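Local coordinates for putative major capsid protein (PDB 6G44) that probably builds the icosahedral shell of the virophage mavirus, as a double jelly-roll major capsid protein that assembles into trimeric capsomers, at residues I107-I112 / T118-P123; E204-N209 / F228-D233; K93-L98 / I154-M159; D147-N152 / N160-Q165. One frame throughout, in Å; residues are numbered along the deposited sequence.

The four contacts lie in the N-terminal part of a double jelly-roll subunit and fall into two pairs. Interactions 1 and 2 have centres about 6 Å apart and share one antiparallel sheet, in which strand 110-114 pairs with both strand 117-121 and strand 222-235. Interactions 3 and 4, centres about 8 Å apart, belong to the loops around the trimer interface, and both touch the second subunit. About 33 Å separates the centres of interactions 1 and 3. Along the chain the hairpin of interaction 1 is nested inside the loop closed by interaction 3, whose segments alternate with those of interaction 4; interaction 2 follows. The first pair thus lies within the barrel's sheet and core, the second at the junction between subunits.

Interaction 1 of 4, residues I107-I112 / T118-P123; sequences IPVAVI and TFTSYP
A beta hairpin joins 107-112 to 118-123, its two strands running antiparallel. Four backbone bonds close it. Ala-110 N bonds Ser-121 O at 2.9 Å, and Ser-121 N returns a bond to Ala-110 O; Ile-112 and Phe-119 form the second hydrogen-bonded pair, with Phe-119 N 2.8 Å from Ile-112 O. Between them Val-111 and Thr-120 are a non-hydrogen-bonded pair, where Val-111 CG2 sits 3.7 Å from Thr-120 OG1. The hairpin is part of the larger antiparallel sheet of a jelly roll: Val-111 also bonds by its backbone to Ile-231 of strand 222-235. Beyond the paired strands the chain turns into helix 123-130, with Tyr-122 at its N-cap position. There Val-109, in one of its two modelled conformers, runs side by side with Tyr-122 in the same direction, Val-109 CG2 being 3.8 Å from Tyr-122 CE1, while Pro-108 O lies at the tyrosine ring's edge, 3.3 Å from CD1 of Tyr-122. The Pro-123 ring packs on the other segment: its CG is 3.8 Å from Ala-110 CB and equally near Ile-107 CG2, the branch that stands opposite the backbone N of Ile-107.

Interaction 2 of 4, residues E204-N209 / F228-D233; sequences EALVAN and FKVILD
Leu-206 and Val-230 point their side chains at each other and meet tip to tip, methyl against methyl, with CD2 of Leu-206 3.9 Å from CG1 of Val-230. Both residues send their CB toward the opposite segment. In Leu-206, CG stands anti to the backbone N (chi1 179°), which carries the forked end out from the chain and spreads its two methyls toward different partners. Val-230 has the matching disposition: CG1 is the branch opposite its own backbone N, and it is this methyl that receives the leucine. The other leucine methyl, CD1, approaches Leu-232, whose CD2 is 4.5 Å away; this is a looser touch. Leu-232 starts out across the line between the segments, and only the far part of its side chain swings in to the leucine. Val-230 and Leu-232, two residues apart on one strand, therefore offer Leu-206 a methyl each from the same side of the strand. No hydrogen bond crosses the contact, so it is purely apolar, and all three residues are buried. Leu-75 of strand 74-84 adds to the cluster, touching both Leu-206 and Leu-232, while Leu-232 also touches Ala-110 of the hairpin. Such inward-facing aliphatic side chains, packed between a strand and the chain segment following another strand, make up the hydrophobic interior of a jelly-roll barrel.

Interaction 3 of 4, residues K93-L98 / I154-M159; sequences KDQIGL and IKAVSM. With SO4 (sulfate ion), chain P; SO4 (sulfate ion), chain F.
Gln-95 places its CG opposite its own carbonyl carbon (chi1 -74°), which sets CG against Ala-156; the chain beyond it runs extended, carrying the amide on to Asp-247. CG of Gln-95 is 3.6 Å from Ala-156 CB, with the carboxamide carbon and NE2 a little farther off. The same methyl also rests against Lys-93 O, 3.6 Å from CB of Ala-156, so the alanine is met by backbone and side chain of the loop leading into strand 96-98. The carboxylate of Asp-247 also accepts from Ala-156 N and so ties the two sides to one acceptor. No direct hydrogen bond joins the segments. A water bridges them, lying 2.7 Å from Asp-94 OD2 and 3.2 Å from Ala-156 O; the other oxygen of Asp-94 accepts from Gln-165 N. Ala-156 stands in a type I beta turn running from Lys-155 to Ser-158, closed by Ser-158 N to Lys-155 O at 3.1 Å. The two lysines lead away from the contact to separate sulfate ions, probably from the crystallisation liquor: Lys-93 NZ, in one of its two modelled conformers, is 2.9 Å from O1 of one, and Lys-155 NZ 2.9 Å from O1 of the other. Each sulfate is also held by residues of a neighbouring subunit. Met-159 N bonds Glu-168 of the second subunit, and Met-159 packs on its counterpart in the third, placing this loop-to-loop contact at the subunit junctions of the capsomer trimer.

Interaction 4 of 4, residues D147-N152 / N160-Q165; sequences DVDEYN and NNPYRQ. With SO4 (sulfate ion), chain K.
Asn-160 gives an amide proton to Glu-150 OE1, the one direct hydrogen bond between these two loop segments, both in the long connection between helix 136-142 and strand 183-186 of the N-terminal jelly roll. The bond from ND2 of Asn-160 to OE1 of Glu-150 is 2.8 Å and almost straight, 178° at the hydrogen. The proton leaves in the amide plane, yet meets the oxygen from well above the carboxylate plane, the two flat groups being turned 59° apart. A water lies within hydrogen-bonding distance of both residues, 2.7 Å from Glu-150 OE2 and 2.9 Å from Asn-160 OD1. Glu-150 reaches this place through a bend at chi2 (87°), and its OE2 also forms a salt bridge with Lys-389. Beside this pair the Tyr-151 ring presents its edge to Asn-160, CE2 lying 3.8 Å from ND2, with ring and amide planes nearly perpendicular; its hydroxyl bonds Ser-392. Farther along, two carboxylates approach neighbouring carbons of the Pro-162 ring, Asp-147 OD1 3.6 Å from CB and Asp-149 OD1 3.8 Å from CG of Pro-162. Asp-149 is itself held by a salt bridge to Arg-176. Pro-162 sits in a type I turn from Asn-161 to Arg-164, and an Asx turn is superimposed on it, Asn-161 OD1 accepting from Tyr-163 N. Backbone bonds from Asn-160 reach the second subunit. Arg-164 extends to a sulfate shared with Arg-164 of the third subunit, its NH1 3.0 Å from sulfate O2, which lies in the guanidinium plane.

Interaction 1 of 4, residues I107-I112 / T118-P123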
loop_
_atom_site.group_PDB
_atom_site.type_symbol
_atom_site.label_atom_id
_atom_site.label_comp_id
_atom_site.label_asym_id
_atom_site.label_seq_id
_atom_site.Cartn_x
_atom_site.Cartn_y
_atom_site.Cartn_z
ATOM N N ILE C 107 25.361 6.908 14.645
ATOM C CA ILE C 107 26.040 8.197 14.544
ATOM C C ILE C 107 25.382 9.195 15.492
ATOM O O ILE C 107 24.398 9.843 15.155
ATOM C CB ILE C 107 26.052 8.742 13.101
ATOM C CG1 ILE C 107 26.631 7.756 12.095
ATOM C CG2 ILE C 107 26.787 10.080 13.062
ATOM C CD1 ILE C 107 26.287 8.063 10.639
ATOM N N PRO C 108 25.936 9.351 16.702
ATOM C CA PRO C 108 25.320 10.287 17.633
ATOM C C PRO C 108 25.431 11.761 17.270
ATOM O O PRO C 108 24.543 12.543 17.606
ATOM C CB PRO C 108 26.035 10.014 18.956
ATOM C CG PRO C 108 26.749 8.762 18.796
ATOM C CD PRO C 108 26.904 8.456 17.346
ATOM N N VAL C 109 26.516 12.120 16.588
ATOM C CA VAL C 109 26.736 13.489 16.169
ATOM C C VAL C 109 27.499 13.472 14.840
ATOM O O VAL C 109 28.354 12.602 14.599
ATOM C CB VAL C 109 27.442 14.320 17.273
ATOM C CG1 VAL C 109 28.743 13.665 17.718
ATOM C CG2 VAL C 109 27.671 15.748 16.799
ATOM N N ALA C 110 27.110 14.398 13.973
ATOM C CA ALA C 110 27.749 14.610 12.688
ATOM C C ALA C 110 27.970 16.096 12.487
ATOM O O ALA C 110 27.156 16.939 12.912
ATOM C CB ALA C 110 26.873 14.035 11.583
ATOM N N VAL C 111 29.096 16.418 11.848
ATOM C CA VAL C 111 29.381 17.770 11.425
ATOM C C VAL C 111 29.646 17.755 9.930
ATOM O O VAL C 111 30.501 17.017 9.449
ATOM C CB VAL C 111 30.587 18.389 12.166
ATOM C CG1 VAL C 111 30.829 19.801 11.673
ATOM C CG2 VAL C 111 30.336 18.372 13.666
ATOM N N ILE C 112 28.879 18.550 9.193
ATOM C CA ILE C 112 29.104 18.730 7.768
ATOM C C ILE C 112 29.626 20.146 7.529
ATOM O O ILE C 112 29.095 21.100 8.080
ATOM C CB ILE C 112 27.827 18.427 6.947
ATOM C CG1 ILE C 112 27.449 16.951 7.140
ATOM C CG2 ILE C 112 28.061 18.758 5.462
ATOM C CD1 ILE C 112 26.183 16.504 6.408
ATOM N N THR C 118 29.795 25.233 8.916
ATOM C CA THR C 118 29.562 23.942 9.548
ATOM C C THR C 118 28.117 23.814 10.027
ATOM O O THR C 118 27.465 24.785 10.466
ATOM C CB THR C 118 30.516 23.684 10.718
ATOM O OG1 THR C 118 30.291 24.672 11.724
ATOM C CG2 THR C 118 31.980 23.728 10.263
ATOM N N PHE C 119 27.633 22.586 9.891
ATOM C CA PHE C 119 26.288 22.194 10.332
ATOM C C PHE C 119 26.469 21.029 11.296
ATOM O O PHE C 119 27.005 20.006 10.910
ATOM C CB PHE C 119 25.454 21.718 9.141
ATOM C CG PHE C 119 25.343 22.698 7.996
ATOM C CD1 PHE C 119 26.279 22.707 6.973
ATOM C CD2 PHE C 119 24.234 23.540 7.889
ATOM C CE1 PHE C 119 26.155 23.584 5.902
ATOM C CE2 PHE C 119 24.098 24.419 6.813
ATOM C CZ PHE C 119 25.081 24.451 5.832
ATOM N N THR C 120 26.065 21.207 12.549
ATOM C CA THR C 120 26.166 20.153 13.550
ATOM C C THR C 120 24.781 19.577 13.812
ATOM O O THR C 120 23.863 20.311 14.100
ATOM C CB THR C 120 26.774 20.707 14.864
ATOM O OG1 THR C 120 28.096 21.207 14.572
ATOM C CG2 THR C 120 26.895 19.636 15.922
ATOM N N SER C 121 24.663 18.268 13.698
ATOM C CA SER C 121 23.386 17.596 13.947
ATOM C C SER C 121 23.599 16.256 14.599
ATOM O O SER C 121 24.725 15.816 14.817
ATOM C CB SER C 121 22.604 17.522 12.651
ATOM O OG SER C 121 23.163 16.613 11.799
ATOM N N TYR C 122 22.486 15.586 14.921
ATOM C CA TYR C 122 22.513 14.410 15.782
ATOM C C TYR C 122 21.704 13.291 15.124
ATOM O O TYR C 122 20.504 13.120 15.441
ATOM C CB TYR C 122 21.955 14.813 17.150
ATOM C CG TYR C 122 22.735 15.965 17.718
ATOM C CD1 TYR C 122 23.943 15.749 18.340
ATOM C CD2 TYR C 122 22.282 17.271 17.564
ATOM C CE1 TYR C 122 24.703 16.823 18.825
ATOM C CE2 TYR C 122 23.031 18.344 18.030
ATOM C CZ TYR C 122 24.228 18.099 18.668
ATOM O OH TYR C 122 24.949 19.195 19.136
ATOM N N PRO C 123 22.324 12.553 14.198
ATOM C CA PRO C 123 21.543 11.610 13.379
ATOM C C PRO C 123 20.790 10.555 14.185
ATOM O O PRO C 123 19.639 10.226 13.834
ATOM C CB PRO C 123 22.618 10.987 12.488
ATOM C CG PRO C 123 23.645 12.075 12.326
ATOM C CD PRO C 123 23.715 12.707 13.683
#

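Interaction 2 of 4, residues E204-N209 / F228-D233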
loop_
_atom_site.group_PDB
_atom_site.type_symbol
_atom_site.label_atom_id
_atom_site.label_comp_id
_atom_site.label_asym_id
_atom_site.label_seq_id
_atom_site.Cartn_x
_atom_site.Cartn_y
_atom_site.Cartn_z
ATOM N N GLU C 204 22.895 3.418 3.235
ATOM C CA GLU C 204 21.811 4.180 3.888
ATOM C C GLU C 204 22.062 5.692 3.739
ATOM O O GLU C 204 23.203 6.160 3.866
ATOM C CB GLU C 204 21.762 3.773 5.368
ATOM C CG GLU C 204 20.693 4.447 6.212
ATOM C CD GLU C 204 20.485 3.780 7.563
ATOM O OE1 GLU C 204 20.499 2.525 7.616
ATOM O OE2 GLU C 204 20.312 4.517 8.569
ATOM N N ALA C 205 21.025 6.473 3.427
ATOM C CA ALA C 205 21.142 7.915 3.346
ATOM C C ALA C 205 21.544 8.491 4.702
ATOM O O ALA C 205 20.988 8.083 5.738
ATOM C CB ALA C 205 19.828 8.528 2.890
ATOM N N LEU C 206 22.489 9.432 4.709
ATOM C CA LEU C 206 22.835 10.132 5.945
ATOM C C LEU C 206 21.767 11.147 6.318
ATOM O O LEU C 206 21.440 11.999 5.485
ATOM C CB LEU C 206 24.165 10.863 5.761
ATOM C CG LEU C 206 24.676 11.671 6.952
ATOM C CD1 LEU C 206 24.835 10.854 8.213
ATOM C CD2 LEU C 206 26.010 12.324 6.573
ATOM N N VAL C 207 21.267 11.087 7.568
ATOM C CA VAL C 207 20.287 12.031 8.096
ATOM C C VAL C 207 21.019 13.043 8.966
ATOM O O VAL C 207 21.211 12.849 10.174
ATOM C CB VAL C 207 19.200 11.278 8.886
ATOM C CG1 VAL C 207 18.184 12.214 9.513
ATOM C CG2 VAL C 207 18.522 10.285 7.950
ATOM N N ALA C 208 21.488 14.104 8.320
ATOM C CA ALA C 208 22.312 15.138 8.996
ATOM C C ALA C 208 22.193 16.427 8.240
ATOM O O ALA C 208 22.433 16.436 7.040
ATOM C CB ALA C 208 23.762 14.694 9.073
ATOM N N ASN C 209 21.861 17.522 8.914
ATOM C CA ASN C 209 21.747 18.810 8.201
ATOM C C ASN C 209 23.048 19.122 7.409
ATOM O O ASN C 209 24.140 18.898 7.952
ATOM C CB ASN C 209 21.468 19.943 9.180
ATOM C CG ASN C 209 20.117 19.813 9.888
ATOM O OD1 ASN C 209 19.810 18.762 10.470
ATOM N ND2 ASN C 209 19.324 20.874 9.859
ATOM N N PHE C 228 34.320 20.397 1.336
ATOM C CA PHE C 228 33.236 19.447 1.662
ATOM C C PHE C 228 33.790 18.418 2.626
ATOM O O PHE C 228 34.585 17.574 2.259
ATOM C CB PHE C 228 32.691 18.813 0.386
ATOM C CG PHE C 228 31.507 17.870 0.596
ATOM C CD1 PHE C 228 30.510 18.145 1.552
ATOM C CD2 PHE C 228 31.380 16.747 -0.196
ATOM C CE1 PHE C 228 29.434 17.273 1.720
ATOM C CE2 PHE C 228 30.293 15.876 -0.028
ATOM C CZ PHE C 228 29.329 16.159 0.923
ATOM N N LYS C 229 33.405 18.542 3.888
ATOM C CA LYS C 229 33.834 17.577 4.899
ATOM C C LYS C 229 32.613 17.008 5.593
ATOM O O LYS C 229 31.668 17.743 5.862
ATOM C CB LYS C 229 34.768 18.191 5.956
ATOM C CG LYS C 229 35.939 18.942 5.359
ATOM C CD LYS C 229 36.818 19.554 6.457
ATOM C CE LYS C 229 37.697 20.641 5.892
ATOM N NZ LYS C 229 38.622 21.145 6.936
ATOM N N VAL C 230 32.673 15.717 5.882
ATOM C CA VAL C 230 31.604 15.036 6.631
ATOM C C VAL C 230 32.337 14.315 7.751
ATOM O O VAL C 230 33.092 13.375 7.496
ATOM C CB VAL C 230 30.790 14.084 5.751
ATOM C CG1 VAL C 230 29.795 13.270 6.575
ATOM C CG2 VAL C 230 30.061 14.881 4.663
ATOM N N ILE C 231 32.081 14.766 8.975
ATOM C CA ILE C 231 32.788 14.268 10.163
ATOM C C ILE C 231 31.785 13.541 11.052
ATOM O O ILE C 231 30.806 14.159 11.511
ATOM C CB ILE C 231 33.450 15.422 10.922
ATOM C CG1 ILE C 231 34.403 16.200 10.006
ATOM C CG2 ILE C 231 34.229 14.907 12.140
ATOM C CD1 ILE C 231 34.580 17.649 10.420
ATOM N N LEU C 232 32.040 12.258 11.282
ATOM C CA LEU C 232 31.081 11.392 12.023
ATOM C C LEU C 232 31.685 10.925 13.338
ATOM O O LEU C 232 32.842 10.495 13.389
ATOM C CB LEU C 232 30.743 10.162 11.205
ATOM C CG LEU C 232 30.293 10.399 9.766
ATOM C CD1 LEU C 232 30.106 9.068 9.051
ATOM C CD2 LEU C 232 29.028 11.226 9.733
ATOM N N ASP C 233 30.873 10.970 14.399
ATOM C CA ASP C 233 31.193 10.233 15.634
ATOM C C ASP C 233 30.749 8.795 15.366
ATOM O O ASP C 233 29.552 8.482 15.515
ATOM C CB ASP C 233 30.471 10.854 16.825
ATOM C CG ASP C 233 30.579 10.043 18.112
ATOM O OD1 ASP C 233 31.397 9.135 18.216
ATOM O OD2 ASP C 233 29.786 10.394 19.021
#

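Interaction 3 of 4, residues K93-L98 / I154-M159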
loop_
_atom_site.group_PDB
_atom_site.type_symbol
_atom_site.label_atom_id
_atom_site.label_comp_id
_atom_site.label_asym_id
_atom_site.label_seq_id
_atom_site.Cartn_x
_atom_site.Cartn_y
_atom_site.Cartn_z
ATOM N N LYS C 93 16.924 -19.715 12.478
ATOM C CA LYS C 93 16.079 -19.365 11.347
ATOM C C LYS C 93 15.176 -18.190 11.726
ATOM O O LYS C 93 14.486 -18.213 12.741
ATOM C CB LYS C 93 15.269 -20.565 10.860
ATOM C CG LYS C 93 14.378 -20.310 9.639
ATOM C CD LYS C 93 15.104 -19.704 8.449
ATOM C CE LYS C 93 14.192 -19.675 7.224
ATOM N NZ LYS C 93 13.817 -21.049 6.763
ATOM N N ASP C 94 15.226 -17.160 10.881
ATOM C CA ASP C 94 14.400 -15.952 11.049
ATOM C C ASP C 94 14.646 -15.210 12.363
ATOM O O ASP C 94 13.757 -14.566 12.923
ATOM C CB ASP C 94 12.897 -16.273 10.838
ATOM C CG ASP C 94 12.587 -16.797 9.443
ATOM O OD1 ASP C 94 13.215 -16.361 8.470
ATOM O OD2 ASP C 94 11.663 -17.634 9.318
ATOM N N GLN C 95 15.874 -15.288 12.881
ATOM C CA GLN C 95 16.167 -14.705 14.189
ATOM C C GLN C 95 17.259 -13.633 14.223
ATOM O O GLN C 95 17.397 -12.966 15.252
ATOM C CB GLN C 95 16.545 -15.828 15.162
ATOM C CG GLN C 95 15.312 -16.608 15.570
ATOM C CD GLN C 95 15.608 -17.835 16.403
ATOM O OE1 GLN C 95 16.514 -18.601 16.082
ATOM N NE2 GLN C 95 14.815 -18.035 17.463
ATOM N N ILE C 96 17.980 -13.407 13.130
ATOM C CA ILE C 96 19.098 -12.463 13.093
ATOM C C ILE C 96 18.853 -11.426 12.005
ATOM O O ILE C 96 18.450 -11.773 10.882
ATOM C CB ILE C 96 20.442 -13.178 12.758
ATOM C CG1 ILE C 96 20.730 -14.323 13.731
ATOM C CG2 ILE C 96 21.605 -12.191 12.755
ATOM C CD1 ILE C 96 20.869 -13.903 15.177
ATOM N N GLY C 97 19.123 -10.180 12.321
ATOM C CA GLY C 97 19.090 -9.121 11.333
ATOM C C GLY C 97 19.711 -7.877 11.863
ATOM O O GLY C 97 20.587 -7.916 12.749
ATOM N N LEU C 98 19.237 -6.738 11.365
ATOM C CA LEU C 98 19.693 -5.440 11.808
ATOM C C LEU C 98 18.573 -4.628 12.450
ATOM O O LEU C 98 17.389 -4.822 12.121
ATOM C CB LEU C 98 20.322 -4.659 10.646
ATOM C CG LEU C 98 21.504 -5.321 9.946
ATOM C CD1 LEU C 98 21.963 -4.522 8.745
ATOM C CD2 LEU C 98 22.675 -5.558 10.890
ATOM N N ILE C 154 10.739 -9.660 19.963
ATOM C CA ILE C 154 10.602 -10.265 18.639
ATOM C C ILE C 154 10.874 -11.744 18.792
ATOM O O ILE C 154 11.858 -12.125 19.443
ATOM C CB ILE C 154 11.631 -9.654 17.660
ATOM C CG1 ILE C 154 11.310 -8.189 17.390
ATOM C CG2 ILE C 154 11.699 -10.450 16.367
ATOM C CD1 ILE C 154 12.478 -7.384 16.825
ATOM N N LYS C 155 10.024 -12.594 18.237
ATOM C CA LYS C 155 10.197 -14.054 18.318
ATOM C C LYS C 155 9.971 -14.685 16.970
ATOM O O LYS C 155 9.041 -14.307 16.243
ATOM C CB LYS C 155 9.213 -14.659 19.312
ATOM C CG LYS C 155 9.353 -14.118 20.728
ATOM C CD LYS C 155 8.485 -14.885 21.740
ATOM C CE LYS C 155 6.996 -14.829 21.415
ATOM N NZ LYS C 155 6.197 -15.457 22.515
ATOM N N ALA C 156 10.815 -15.651 16.604
ATOM C CA ALA C 156 10.631 -16.384 15.348
ATOM C C ALA C 156 9.348 -17.210 15.271
ATOM O O ALA C 156 8.910 -17.526 14.197
ATOM C CB ALA C 156 11.859 -17.259 15.049
ATOM N N VAL C 157 8.756 -17.539 16.411
ATOM C CA VAL C 157 7.463 -18.230 16.400
ATOM C C VAL C 157 6.307 -17.338 15.955
ATOM O O VAL C 157 5.234 -17.845 15.661
ATOM C CB VAL C 157 7.111 -18.881 17.756
ATOM C CG1 VAL C 157 8.135 -19.973 18.097
ATOM C CG2 VAL C 157 6.971 -17.869 18.877
ATOM N N SER C 158 6.518 -16.022 15.937
ATOM C CA SER C 158 5.459 -15.043 15.631
ATOM C C SER C 158 5.590 -14.509 14.232
ATOM O O SER C 158 6.690 -14.347 13.713
ATOM C CB SER C 158 5.586 -13.851 16.584
ATOM O OG SER C 158 5.619 -14.263 17.933
ATOM N N MET C 159 4.468 -14.213 13.591
ATOM C CA MET C 159 4.526 -13.766 12.211
ATOM C C MET C 159 4.953 -12.324 12.023
ATOM O O MET C 159 5.534 -11.979 10.980
ATOM C CB MET C 159 3.178 -13.998 11.536
ATOM C CG MET C 159 2.732 -15.461 11.514
ATOM S SD MET C 159 3.816 -16.632 10.685
ATOM C CE MET C 159 4.365 -15.679 9.292
HETATM S S SO4 P . 2.828 -14.444 21.676
HETATM O O1 SO4 P . 3.519 -14.436 22.978
HETATM O O2 SO4 P . 1.371 -14.686 21.863
HETATM O O3 SO4 P . 3.025 -13.166 20.939
HETATM O O4 SO4 P . 3.473 -15.540 20.890
HETATM S S SO4 F . 14.870 -21.628 3.254
HETATM O O1 SO4 F . 15.528 -21.006 4.425
HETATM O O2 SO4 F . 13.663 -22.364 3.692
HETATM O O3 SO4 F . 14.503 -20.563 2.287
HETATM O O4 SO4 F . 15.795 -22.638 2.705
HETATM O O HOH W 1 10.310 -18.513 11.460
#

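Interaction 4 of 4, residues D147-N152 / N160-Q165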
loop_
_atom_site.group_PDB
_atom_site.type_symbol
_atom_site.label_atom_id
_atom_site.label_comp_id
_atom_site.label_asym_id
_atom_site.label_seq_id
_atom_site.Cartn_x
_atom_site.Cartn_y
_atom_site.Cartn_z
ATOM N N ASP C 147 11.608 -1.009 8.507
ATOM C CA ASP C 147 10.515 -1.452 9.367
ATOM C C ASP C 147 10.819 -1.064 10.806
ATOM O O ASP C 147 11.960 -1.288 11.266
ATOM C CB ASP C 147 10.345 -2.965 9.225
ATOM C CG ASP C 147 9.301 -3.530 10.146
ATOM O OD1 ASP C 147 9.672 -3.890 11.293
ATOM O OD2 ASP C 147 8.127 -3.636 9.732
ATOM N N VAL C 148 9.824 -0.503 11.505
ATOM C CA VAL C 148 9.940 -0.046 12.876
ATOM C C VAL C 148 9.213 -1.023 13.789
ATOM O O VAL C 148 8.054 -1.394 13.522
ATOM C CB VAL C 148 9.391 1.393 12.999
ATOM C CG1 VAL C 148 9.303 1.837 14.438
ATOM C CG2 VAL C 148 10.229 2.373 12.186
ATOM N N ASP C 149 9.865 -1.415 14.881
ATOM C CA ASP C 149 9.298 -2.397 15.801
ATOM C C ASP C 149 8.016 -1.886 16.451
ATOM O O ASP C 149 7.908 -0.734 16.904
ATOM C CB ASP C 149 10.256 -2.686 16.954
ATOM C CG ASP C 149 11.524 -3.386 16.520
ATOM O OD1 ASP C 149 11.491 -4.173 15.582
ATOM O OD2 ASP C 149 12.569 -3.152 17.175
ATOM N N GLU C 150 7.011 -2.767 16.505
ATOM C CA GLU C 150 5.756 -2.448 17.166
ATOM C C GLU C 150 5.734 -2.846 18.622
ATOM O O GLU C 150 5.031 -2.208 19.410
ATOM C CB GLU C 150 4.594 -3.119 16.428
ATOM C CG GLU C 150 4.422 -2.627 14.996
ATOM C CD GLU C 150 5.252 -3.345 13.937
ATOM O OE1 GLU C 150 6.016 -4.280 14.293
ATOM O OE2 GLU C 150 5.123 -2.955 12.746
ATOM N N TYR C 151 6.441 -3.928 18.955
ATOM C CA TYR C 151 6.413 -4.511 20.302
ATOM C C TYR C 151 7.836 -4.606 20.867
ATOM O O TYR C 151 8.820 -4.493 20.138
ATOM C CB TYR C 151 5.686 -5.856 20.322
ATOM C CG TYR C 151 4.336 -5.779 19.658
ATOM C CD1 TYR C 151 3.265 -5.157 20.279
ATOM C CD2 TYR C 151 4.144 -6.238 18.372
ATOM C CE1 TYR C 151 2.052 -5.030 19.635
ATOM C CE2 TYR C 151 2.930 -6.098 17.713
ATOM C CZ TYR C 151 1.897 -5.482 18.356
ATOM O OH TYR C 151 0.701 -5.344 17.672
ATOM N N ASN C 152 7.924 -4.869 22.164
ATOM C CA ASN C 152 9.202 -4.823 22.845
ATOM C C ASN C 152 9.980 -6.152 22.818
ATOM O O ASN C 152 11.068 -6.218 23.399
ATOM C CB ASN C 152 9.018 -4.298 24.273
ATOM C CG ASN C 152 8.418 -5.317 25.215
ATOM O OD1 ASN C 152 7.787 -6.289 24.813
ATOM N ND2 ASN C 152 8.589 -5.060 26.514
ATOM N N ASN C 160 4.670 -11.460 12.997
ATOM C CA ASN C 160 5.181 -10.085 12.931
ATOM C C ASN C 160 6.616 -10.115 13.461
ATOM O O ASN C 160 6.901 -9.902 14.654
ATOM C CB ASN C 160 4.327 -9.104 13.713
ATOM C CG ASN C 160 4.805 -7.673 13.502
ATOM O OD1 ASN C 160 5.075 -7.299 12.376
ATOM N ND2 ASN C 160 4.958 -6.900 14.580
ATOM N N ASN C 161 7.525 -10.390 12.541
ATOM C CA ASN C 161 8.926 -10.652 12.889
ATOM C C ASN C 161 9.798 -10.028 11.819
ATOM O O ASN C 161 9.921 -10.584 10.730
ATOM C CB ASN C 161 9.173 -12.169 12.949
ATOM C CG ASN C 161 10.634 -12.515 13.097
ATOM O OD1 ASN C 161 11.453 -11.640 13.394
ATOM N ND2 ASN C 161 10.985 -13.799 12.871
ATOM N N PRO C 162 10.441 -8.900 12.132
ATOM C CA PRO C 162 11.270 -8.231 11.135
ATOM C C PRO C 162 12.543 -9.021 10.786
ATOM O O PRO C 162 13.204 -8.685 9.821
ATOM C CB PRO C 162 11.612 -6.899 11.787
ATOM C CG PRO C 162 11.615 -7.202 13.229
ATOM C CD PRO C 162 10.523 -8.209 13.438
ATOM N N TYR C 163 12.856 -10.093 11.528
ATOM C CA TYR C 163 14.005 -10.931 11.132
ATOM C C TYR C 163 13.635 -12.111 10.272
ATOM O O TYR C 163 14.498 -12.918 9.945
ATOM C CB TYR C 163 14.862 -11.305 12.365
ATOM C CG TYR C 163 15.234 -10.079 13.171
ATOM C CD1 TYR C 163 15.661 -8.887 12.563
ATOM C CD2 TYR C 163 15.136 -10.076 14.573
ATOM C CE1 TYR C 163 15.925 -7.746 13.297
ATOM C CE2 TYR C 163 15.424 -8.940 15.315
ATOM C CZ TYR C 163 15.817 -7.776 14.686
ATOM O OH TYR C 163 16.076 -6.605 15.352
ATOM N N ARG C 164 12.397 -12.112 9.748
ATOM C CA ARG C 164 12.033 -13.108 8.758
ATOM C C ARG C 164 12.958 -12.731 7.555
ATOM O O ARG C 164 13.109 -11.574 7.142
ATOM C CB ARG C 164 10.581 -12.880 8.296
ATOM C CG ARG C 164 9.581 -13.577 9.224
ATOM C CD ARG C 164 8.134 -13.083 9.130
ATOM N NE ARG C 164 7.493 -13.505 7.876
ATOM C CZ ARG C 164 6.295 -13.136 7.435
ATOM N NH1 ARG C 164 5.500 -12.325 8.127
ATOM N NH2 ARG C 164 5.874 -13.582 6.267
ATOM N N GLN C 165 13.552 -13.785 7.012
ATOM C CA GLN C 165 14.394 -13.603 5.824
ATOM C C GLN C 165 13.533 -13.331 4.596
ATOM O O GLN C 165 12.296 -13.380 4.661
ATOM C CB GLN C 165 15.323 -14.773 5.658
ATOM C CG GLN C 165 14.732 -16.100 5.388
ATOM C CD GLN C 165 15.854 -17.141 5.215
ATOM O OE1 GLN C 165 15.851 -17.902 4.271
ATOM N NE2 GLN C 165 16.789 -17.195 6.179
HETATM S S SO4 K . 2.004 -13.173 6.265
HETATM O O1 SO4 K . 1.960 -14.503 6.925
HETATM O O2 SO4 K . 2.657 -12.161 7.153
HETATM O O3 SO4 K . 0.590 -12.777 5.979
HETATM O O4 SO4 K . 2.791 -13.349 5.004
HETATM O O HOH W 2 5.536 -4.862 10.862
#